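Local coordinates for possible adenyl cyclase-associated protein (Cryptosporidium parvum, PDB 2B0R) that probably binds and sequesters monomeric actin, as a cyclase-associated protein whose C-terminal region forms a parallel beta-helix, at residues P43-Q48 / D62-S67. Residues are numbered along the deposited sequence; the frame is centred on the assembly and turned at random.
Sequences PKVELQ and DPITLS
Val45 holds its CG1 methyl anti to the backbone N (chi1 179°), beside the carbonyl carbon, which swings that branch along the chain toward Leu66 and puts CG2, next to the backbone N, in front of Ile64. On the facing strand Ile64 presents the branch methyl CG2 rather than the longer CG1 arm, and Leu66, whose CG lies opposite its own N (chi1 -171°), brings up its CD1 methyl. Val45 CG2 meets Ile64 CG2 at 3.9 Å. Val45 CG1 sits equally far, 3.9 Å, from Leu66 CD1, so one valine fork touches two residues that stand two apart on the same strand. Each pair meets side by side, the chains reaching past one another from opposing strands. The two strands face each other at the end of the parallel beta-helix of the CAP C-terminal domain, where 44-48, an antiparallel addition, is the outermost strand of one sheet and 64-66 of the other; Leu66 is buried here while Val45 stays exposed. Strand 51-55 follows 44-48 in sequence and returns antiparallel beside it; 44-48 and 64-66 themselves run in nearly the same direction. No hydrogen bond crosses here; 44-48 pairs by its backbone with 51-55, and 64-66 with 84-87. His57 packs on both Val45 and Ile64, and its NE2 is hydrogen-bonded to Lys44 O, while Tyr52 packs against Leu66.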
loop_
_atom_site.group_PDB
_atom_site.type_symbol
_atom_site.label_atom_id
_atom_site.label_comp_id
_atom_site.label_asym_id
_atom_site.label_seq_id
_atom_site.Cartn_x
_atom_site.Cartn_y
_atom_site.Cartn_z
ATOM N N PRO A 43 0.612 12.887 28.023
ATOM C CA PRO A 43 1.074 11.525 28.279
ATOM C C PRO A 43 0.108 10.821 29.228
ATOM O O PRO A 43 -0.071 11.259 30.375
ATOM C CB PRO A 43 2.435 11.754 28.938
ATOM C CG PRO A 43 2.976 12.997 28.195
ATOM C CD PRO A 43 1.740 13.796 27.724
ATOM N N LYS A 44 -0.514 9.752 28.722
ATOM C CA LYS A 44 -1.686 9.106 29.324
ATOM C C LYS A 44 -1.476 7.601 29.350
ATOM O O LYS A 44 -1.035 7.016 28.354
ATOM C CB LYS A 44 -2.919 9.423 28.471
ATOM C CG LYS A 44 -4.223 9.359 29.191
ATOM C CD LYS A 44 -5.367 9.868 28.296
ATOM N N VAL A 45 -1.756 6.992 30.500
ATOM C CA VAL A 45 -1.946 5.559 30.621
ATOM C C VAL A 45 -3.144 5.389 31.523
ATOM O O VAL A 45 -3.015 5.514 32.750
ATOM C CB VAL A 45 -0.759 4.849 31.294
ATOM C CG1 VAL A 45 -1.035 3.349 31.408
ATOM C CG2 VAL A 45 0.519 5.077 30.541
ATOM N N GLU A 46 -4.313 5.133 30.939
ATOM C CA GLU A 46 -5.540 4.960 31.741
ATOM C C GLU A 46 -6.536 3.950 31.165
ATOM O O GLU A 46 -6.469 3.598 29.972
ATOM C CB GLU A 46 -6.212 6.320 32.068
ATOM C CG GLU A 46 -6.759 7.115 30.880
ATOM N N LEU A 47 -7.444 3.483 32.032
ATOM C CA LEU A 47 -8.397 2.398 31.716
ATOM C C LEU A 47 -9.820 2.922 31.457
ATOM O O LEU A 47 -10.494 3.391 32.380
ATOM C CB LEU A 47 -8.391 1.325 32.829
ATOM C CG LEU A 47 -9.471 0.214 32.877
ATOM C CD1 LEU A 47 -9.467 -0.680 31.656
ATOM C CD2 LEU A 47 -9.338 -0.638 34.145
ATOM N N GLN A 48 -10.256 2.835 30.198
ATOM C CA GLN A 48 -11.579 3.283 29.777
ATOM C C GLN A 48 -12.439 2.053 29.438
ATOM O O GLN A 48 -12.242 1.415 28.381
ATOM C CB GLN A 48 -11.450 4.197 28.550
ATOM C CG GLN A 48 -12.743 4.868 28.080
ATOM C CD GLN A 48 -12.922 6.289 28.653
ATOM O OE1 GLN A 48 -12.039 7.152 28.502
ATOM N NE2 GLN A 48 -14.076 6.539 29.300
ATOM N N ASP A 62 12.393 6.686 29.300
ATOM C CA ASP A 62 12.063 5.390 29.889
ATOM C C ASP A 62 10.947 4.633 29.130
ATOM O O ASP A 62 10.023 5.249 28.570
ATOM C CB ASP A 62 11.668 5.569 31.365
ATOM C CG ASP A 62 12.879 5.718 32.293
ATOM O OD1 ASP A 62 13.930 5.080 32.042
ATOM O OD2 ASP A 62 12.757 6.457 33.295
ATOM N N PRO A 63 11.043 3.298 29.100
ATOM C CA PRO A 63 9.938 2.490 28.613
ATOM C C PRO A 63 8.678 2.747 29.417
ATOM O O PRO A 63 8.748 2.893 30.649
ATOM C CB PRO A 63 10.423 1.044 28.852
ATOM C CG PRO A 63 11.556 1.155 29.835
ATOM C CD PRO A 63 12.199 2.472 29.493
ATOM N N ILE A 64 7.540 2.837 28.731
ATOM C CA ILE A 64 6.252 2.827 29.422
ATOM C C ILE A 64 5.761 1.403 29.516
ATOM O O ILE A 64 5.585 0.740 28.480
ATOM C CB ILE A 64 5.194 3.641 28.710
ATOM C CG1 ILE A 64 5.632 5.114 28.584
ATOM C CG2 ILE A 64 3.829 3.456 29.406
ATOM C CD1 ILE A 64 6.106 5.807 29.914
ATOM N N THR A 65 5.546 0.940 30.749
ATOM C CA THR A 65 5.103 -0.424 30.996
ATOM C C THR A 65 3.680 -0.490 31.513
ATOM O O THR A 65 3.321 0.166 32.483
ATOM C CB THR A 65 6.052 -1.187 31.962
ATOM O OG1 THR A 65 7.291 -1.441 31.308
ATOM C CG2 THR A 65 5.471 -2.523 32.381
ATOM N N LEU A 66 2.874 -1.308 30.848
ATOM C CA LEU A 66 1.579 -1.675 31.360
ATOM C C LEU A 66 1.692 -3.080 31.952
ATOM O O LEU A 66 1.873 -4.062 31.229
ATOM C CB LEU A 66 0.562 -1.614 30.245
ATOM C CG LEU A 66 -0.887 -1.763 30.651
ATOM C CD1 LEU A 66 -1.346 -0.496 31.306
ATOM C CD2 LEU A 66 -1.729 -2.081 29.407
ATOM N N SER A 67 1.606 -3.173 33.272
ATOM C CA SER A 67 1.866 -4.438 33.947
ATOM C C SER A 67 0.602 -5.140 34.453
ATOM O O SER A 67 0.666 -6.228 35.002
ATOM C CB SER A 67 2.865 -4.233 35.080
ATOM O OG SER A 67 2.336 -3.328 36.011
#